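Side-chain contacts in putative oxidoreductase (PDB 3EOF), which probably acts as an FMN-dependent oxidoreductase of the nitroreductase family, carrying bound flavin mononucleotide: residues Val47-Ala52 / Asp143-Pro148; Tyr136-Ile141 / Leu150-Thr155. One frame throughout, in Å; residues are numbered along the deposited sequence.

In the fold
Both contacts are buried apolar packing between helix 138-145, or the turn following it, and the sheet of the nitroreductase fold, four antiparallel strands within the chain. Contact 1 joins the C-terminal part of the helix to strand 44-49, an outermost strand within the chain; contact 2 joins the helix start to inner strand 151-160. The centre of contact 1 is about 16 Å from that of the chain, the centre of contact 2 about 11 Å. Branched aliphatic groups make contact 1; two prolines, an isoleucine and a phenylalanine make contact 2, nearer the FMN. Both reach the second subunit, contact 1 more extensively through strand pairing. The contact centres are about 11 Å apart, and L147 CD1 lies 3.8 Å from P153 CD.

Contact 1: Val47-Ala52 / Asp143-Pro148; sequences VVTRDA and DALHLP
V47, on strand 44-49 of the nitroreductase-family sheet, meets L145 and L147 near the C-terminal part of helix 138-145. The packing joins this part of the helix and the residues after it to an outermost strand of the sheet within the chain. The nearest backbone approach, V47 CA to L145 CA, is 7.4 Å, a spacing bridged by side chains alone; the two segments bury 137 Å² between them.

L145 brings both methyls to the valine. Its extended arm sets CD1 3.9 Å from V47 CB and 4.0 Å from V47 CG1, while the other branch leaves CD2 4.1 Å from V47 CG1. V47 uses both of its methyls in return: with CG1 opposite the backbone N (chi1 -178°), that methyl meets both L145 methyls, and CG2, lying beside the N, touches L147 while also staying close to L145 CD1.

H146 departs from helical angles with positive phi, and L147 follows in the turn. L147 leaves its backbone beside the strand, and the CD2 methyl closes on it. With CG anti to the carbonyl carbon (chi1 -53°) and CD1 continuing the chain, L147 CD2 lies 4.0 Å from V47 CG2. L145 has nearly the same torsions, so the two leucines differ in how they are presented by the backbone rather than in shape.

Backbone hydrogen bonds of V47 with T76 fix the strand, and L145 and L147 also touch strand 73-80. V47 and V48 pair in parallel with a strand of the second subunit, carrying the sheet across the interface, where E181 of that subunit packs on V47 and L145. At the margin, T49 OG1 stands 4.2 Å from L145 CD2, a van der Waals neighbour.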
loop_
_atom_site.group_PDB
_atom_site.type_symbol
_atom_site.label_atom_id
_atom_site.label_comp_id
_atom_site.label_asym_id
_atom_site.label_seq_id
_atom_site.Cartn_x
_atom_site.Cartn_y
_atom_site.Cartn_z
ATOM N N VAL A 47 -12.067 6.311 -8.189
ATOM C CA VAL A 47 -13.317 6.994 -8.323
ATOM C C VAL A 47 -13.159 8.363 -7.657
ATOM O O VAL A 47 -12.798 8.469 -6.471
ATOM C CB VAL A 47 -14.500 6.229 -7.710
ATOM C CG1 VAL A 47 -15.742 7.001 -7.952
ATOM C CG2 VAL A 47 -14.604 4.854 -8.329
ATOM N N VAL A 48 -13.415 9.405 -8.444
ATOM C CA VAL A 48 -13.358 10.811 -8.020
ATOM C C VAL A 48 -14.791 11.275 -7.729
ATOM O O VAL A 48 -15.628 11.279 -8.614
ATOM C CB VAL A 48 -12.732 11.715 -9.105
ATOM C CG1 VAL A 48 -12.753 13.207 -8.672
ATOM C CG2 VAL A 48 -11.281 11.223 -9.451
ATOM N N THR A 49 -15.040 11.593 -6.451
ATOM C CA THR A 49 -16.282 12.118 -5.921
ATOM C C THR A 49 -16.191 13.607 -5.546
ATOM O O THR A 49 -15.499 13.990 -4.632
ATOM C CB THR A 49 -16.665 11.312 -4.710
ATOM O OG1 THR A 49 -16.810 9.947 -5.134
ATOM C CG2 THR A 49 -17.925 11.849 -4.026
ATOM N N ARG A 50 -16.907 14.433 -6.286
ATOM C CA ARG A 50 -16.938 15.876 -6.077
ATOM C C ARG A 50 -18.354 16.369 -5.754
ATOM O O ARG A 50 -18.514 17.327 -5.025
ATOM C CB ARG A 50 -16.446 16.587 -7.336
ATOM C CG ARG A 50 -14.988 16.414 -7.661
ATOM C CD ARG A 50 -14.761 17.152 -8.933
ATOM N NE ARG A 50 -13.378 17.291 -9.353
ATOM C CZ ARG A 50 -12.550 18.237 -8.935
ATOM N NH1 ARG A 50 -12.925 19.100 -7.998
ATOM N NH2 ARG A 50 -11.317 18.277 -9.417
ATOM N N ASP A 51 -19.365 15.682 -6.280
ATOM C CA ASP A 51 -20.755 16.045 -6.073
ATOM C C ASP A 51 -21.175 15.938 -4.611
ATOM O O ASP A 51 -20.878 14.943 -3.960
ATOM C CB ASP A 51 -21.667 15.146 -6.912
ATOM C CG ASP A 51 -23.128 15.551 -6.814
ATOM O OD1 ASP A 51 -23.441 16.699 -7.217
ATOM O OD2 ASP A 51 -23.956 14.743 -6.337
ATOM N N ALA A 52 -21.929 16.936 -4.135
ATOM C CA ALA A 52 -22.373 17.003 -2.741
ATOM C C ALA A 52 -23.259 15.862 -2.338
ATOM O O ALA A 52 -23.108 15.333 -1.229
ATOM C CB ALA A 52 -23.094 18.345 -2.430
ATOM N N ASP A 143 -21.710 -0.519 -3.561
ATOM C CA ASP A 143 -23.003 -0.164 -4.006
ATOM C C ASP A 143 -23.018 1.315 -4.425
ATOM O O ASP A 143 -23.568 1.677 -5.477
ATOM C CB ASP A 143 -24.031 -0.381 -2.871
ATOM C CG ASP A 143 -24.161 -1.831 -2.454
ATOM O OD1 ASP A 143 -23.771 -2.722 -3.227
ATOM O OD2 ASP A 143 -24.702 -2.086 -1.345
ATOM N N ALA A 144 -22.386 2.177 -3.636
ATOM C CA ALA A 144 -22.441 3.623 -3.905
ATOM C C ALA A 144 -21.779 4.014 -5.208
ATOM O O ALA A 144 -22.355 4.810 -5.977
ATOM C CB ALA A 144 -21.860 4.428 -2.725
ATOM N N LEU A 145 -20.616 3.419 -5.471
ATOM C CA LEU A 145 -19.803 3.772 -6.636
ATOM C C LEU A 145 -19.993 2.809 -7.792
ATOM O O LEU A 145 -19.343 2.938 -8.826
ATOM C CB LEU A 145 -18.331 3.857 -6.248
ATOM C CG LEU A 145 -18.036 4.735 -5.022
ATOM C CD1 LEU A 145 -16.571 4.773 -4.727
ATOM C CD2 LEU A 145 -18.622 6.148 -5.205
ATOM N N HIS A 146 -20.895 1.850 -7.615
ATOM C CA HIS A 146 -21.167 0.882 -8.659
ATOM C C HIS A 146 -19.927 0.108 -9.126
ATOM O O HIS A 146 -19.715 -0.087 -10.319
ATOM C CB HIS A 146 -21.846 1.585 -9.852
ATOM C CG HIS A 146 -23.093 2.310 -9.467
ATOM N ND1 HIS A 146 -23.208 3.681 -9.523
ATOM C CD2 HIS A 146 -24.260 1.855 -8.952
ATOM C CE1 HIS A 146 -24.408 4.037 -9.096
ATOM N NE2 HIS A 146 -25.066 2.947 -8.744
ATOM N N LEU A 147 -19.157 -0.379 -8.161
ATOM C CA LEU A 147 -17.935 -1.127 -8.423
ATOM C C LEU A 147 -18.357 -2.557 -8.748
ATOM O O LEU A 147 -19.045 -3.226 -7.950
ATOM C CB LEU A 147 -17.006 -1.087 -7.212
ATOM C CG LEU A 147 -16.699 0.313 -6.674
ATOM C CD1 LEU A 147 -15.796 0.095 -5.479
ATOM C CD2 LEU A 147 -16.068 1.184 -7.748
ATOM N N PRO A 148 -18.058 -2.986 -9.958
ATOM C CA PRO A 148 -18.428 -4.290 -10.402
ATOM C C PRO A 148 -17.426 -5.396 -9.982
ATOM O O PRO A 148 -16.496 -5.149 -9.214
ATOM C CB PRO A 148 -18.467 -4.106 -11.934
ATOM C CG PRO A 148 -17.501 -3.130 -12.225
ATOM C CD PRO A 148 -17.357 -2.238 -11.024
#

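Contact 2: Tyr136-Ile141 / Leu150-Thr155; sequences YNPQMI and LVFPIT
P138 CB meets P153 CG at 3.9 Å, joining the first turn of helix 138-145 to strand 151-160 in the antiparallel sheet of the nitroreductase fold. The CA atoms of P138 and P153 are 6.1 Å apart. The same P138 CB also reaches F152 CZ at 3.7 Å, meeting the aromatic ring obliquely, so one methylene touches two successive strand residues. One turn along the helix, I141 adds its branch methyl: with CG1 beside the backbone N (chi1 -64°), CG2 is the branch anti to that N and packs across P153.

Outside this shell, F152 is held from several directions. Its side chain lies alongside P138 and points the same way, with CG anti to the backbone N (chi1 -167°); its ring makes an edge-to-face contact with F103 and touches L237 and V240 of helix 227-243. Backbone hydrogen bonds of F152 with A79 place it on the sheet, and farther along, a classic beta bulge sets I154 and T155 opposite the single residue F77. I141 also touches T76 and H62, and its side chain is about 10 Å from the bound FMN, so the contact lies near the flavin but does not touch it. On the strand side, I141 CG2 lies 3.7 Å from P153 CB.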
loop_
_atom_site.group_PDB
_atom_site.type_symbol
_atom_site.label_atom_id
_atom_site.label_comp_id
_atom_site.label_asym_id
_atom_site.label_seq_id
_atom_site.Cartn_x
_atom_site.Cartn_y
_atom_site.Cartn_z
ATOM N N TYR A 136 -14.091 -1.266 6.375
ATOM C CA TYR A 136 -15.193 -1.658 7.321
ATOM C C TYR A 136 -16.495 -1.774 6.553
ATOM O O TYR A 136 -17.372 -2.613 6.864
ATOM C CB TYR A 136 -15.391 -0.656 8.462
ATOM C CG TYR A 136 -14.314 -0.741 9.500
ATOM C CD1 TYR A 136 -13.035 -0.256 9.225
ATOM C CD2 TYR A 136 -14.555 -1.341 10.731
ATOM C CE1 TYR A 136 -12.028 -0.346 10.146
ATOM C CE2 TYR A 136 -13.550 -1.452 11.669
ATOM C CZ TYR A 136 -12.282 -0.941 11.376
ATOM O OH TYR A 136 -11.260 -1.040 12.300
ATOM N N ASN A 137 -16.674 -0.858 5.600
ATOM C CA ASN A 137 -17.905 -0.827 4.792
ATOM C C ASN A 137 -17.698 -0.908 3.301
ATOM O O ASN A 137 -18.289 -0.123 2.557
ATOM C CB ASN A 137 -18.670 0.439 5.111
ATOM C CG ASN A 137 -19.476 0.332 6.385
ATOM O OD1 ASN A 137 -20.159 -0.666 6.630
ATOM N ND2 ASN A 137 -19.443 1.394 7.182
ATOM N N PRO A 138 -16.930 -1.906 2.848
ATOM C CA PRO A 138 -16.683 -1.990 1.422
ATOM C C PRO A 138 -17.971 -2.254 0.653
ATOM O O PRO A 138 -18.160 -1.707 -0.415
ATOM C CB PRO A 138 -15.669 -3.160 1.301
ATOM C CG PRO A 138 -15.969 -4.024 2.507
ATOM C CD PRO A 138 -16.265 -3.009 3.576
ATOM N N GLN A 139 -18.885 -3.061 1.165
ATOM C CA GLN A 139 -20.091 -3.274 0.383
ATOM C C GLN A 139 -20.823 -1.981 0.060
ATOM O O GLN A 139 -21.287 -1.817 -1.046
ATOM C CB GLN A 139 -21.034 -4.256 1.050
ATOM C CG GLN A 139 -22.192 -4.716 0.079
ATOM C CD GLN A 139 -21.661 -5.415 -1.165
ATOM O OE1 GLN A 139 -20.933 -6.382 -1.045
ATOM N NE2 GLN A 139 -22.011 -4.916 -2.366
HETATM N N MSE A 140 -20.924 -1.065 1.019
HETATM C CA MSE A 140 -21.635 0.206 0.847
HETATM C C MSE A 140 -20.943 1.077 -0.159
HETATM O O MSE A 140 -21.571 1.801 -0.895
HETATM C CB MSE A 140 -21.718 0.954 2.164
HETATM C CG MSE A 140 -22.657 0.300 3.208
HETATM SE SE MSE A 140 -22.662 1.282 4.900
HETATM C CE MSE A 140 -23.552 2.767 4.396
ATOM N N ILE A 141 -19.648 1.043 -0.161
ATOM C CA ILE A 141 -18.864 1.828 -1.127
ATOM C C ILE A 141 -19.068 1.155 -2.470
ATOM O O ILE A 141 -19.268 1.824 -3.459
ATOM C CB ILE A 141 -17.405 1.867 -0.699
ATOM C CG1 ILE A 141 -17.311 2.614 0.632
ATOM C CG2 ILE A 141 -16.524 2.571 -1.742
ATOM C CD1 ILE A 141 -15.977 2.532 1.321
ATOM N N LEU A 150 -14.348 -7.890 -9.696
ATOM C CA LEU A 150 -12.909 -7.677 -9.808
ATOM C C LEU A 150 -12.467 -6.240 -9.502
ATOM O O LEU A 150 -11.332 -5.828 -9.831
ATOM C CB LEU A 150 -12.373 -8.187 -11.134
ATOM C CG LEU A 150 -12.554 -9.676 -11.377
ATOM C CD1 LEU A 150 -11.892 -10.032 -12.706
ATOM C CD2 LEU A 150 -12.002 -10.507 -10.231
ATOM N N VAL A 151 -13.355 -5.501 -8.823
ATOM C CA VAL A 151 -13.089 -4.131 -8.341
ATOM C C VAL A 151 -13.475 -4.137 -6.876
ATOM O O VAL A 151 -14.533 -4.620 -6.511
ATOM C CB VAL A 151 -13.847 -3.010 -9.094
ATOM C CG1 VAL A 151 -13.402 -1.644 -8.580
ATOM C CG2 VAL A 151 -13.609 -3.108 -10.667
ATOM N N PHE A 152 -12.560 -3.647 -6.050
ATOM C CA PHE A 152 -12.717 -3.646 -4.634
ATOM C C PHE A 152 -12.132 -2.344 -4.055
ATOM O O PHE A 152 -10.987 -1.985 -4.360
ATOM C CB PHE A 152 -11.988 -4.900 -4.051
ATOM C CG PHE A 152 -12.346 -5.164 -2.611
ATOM C CD1 PHE A 152 -11.785 -4.402 -1.597
ATOM C CD2 PHE A 152 -13.266 -6.141 -2.279
ATOM C CE1 PHE A 152 -12.158 -4.582 -0.268
ATOM C CE2 PHE A 152 -13.641 -6.334 -0.958
ATOM C CZ PHE A 152 -13.069 -5.548 0.052
ATOM N N PRO A 153 -12.897 -1.626 -3.209
ATOM C CA PRO A 153 -12.372 -0.387 -2.654
ATOM C C PRO A 153 -11.348 -0.671 -1.571
ATOM O O PRO A 153 -11.611 -1.451 -0.644
ATOM C CB PRO A 153 -13.602 0.265 -2.063
ATOM C CG PRO A 153 -14.433 -0.875 -1.616
ATOM C CD PRO A 153 -14.263 -1.901 -2.690
ATOM N N ILE A 154 -10.151 -0.109 -1.749
ATOM C CA ILE A 154 -9.029 -0.343 -0.836
ATOM C C ILE A 154 -8.967 0.752 0.214
ATOM O O ILE A 154 -9.076 0.475 1.420
ATOM C CB ILE A 154 -7.671 -0.469 -1.603
ATOM C CG1 ILE A 154 -7.711 -1.740 -2.475
ATOM C CG2 ILE A 154 -6.458 -0.567 -0.646
ATOM C CD1 ILE A 154 -8.037 -3.012 -1.731
ATOM N N THR A 155 -8.745 1.977 -0.218
ATOM C CA THR A 155 -8.787 3.099 0.710
ATOM C C THR A 155 -9.400 4.344 0.046
ATOM O O THR A 155 -9.561 4.387 -1.165
ATOM C CB THR A 155 -7.456 3.436 1.336
ATOM O OG1 THR A 155 -7.687 4.351 2.431
ATOM C CG2 THR A 155 -6.546 4.044 0.305
#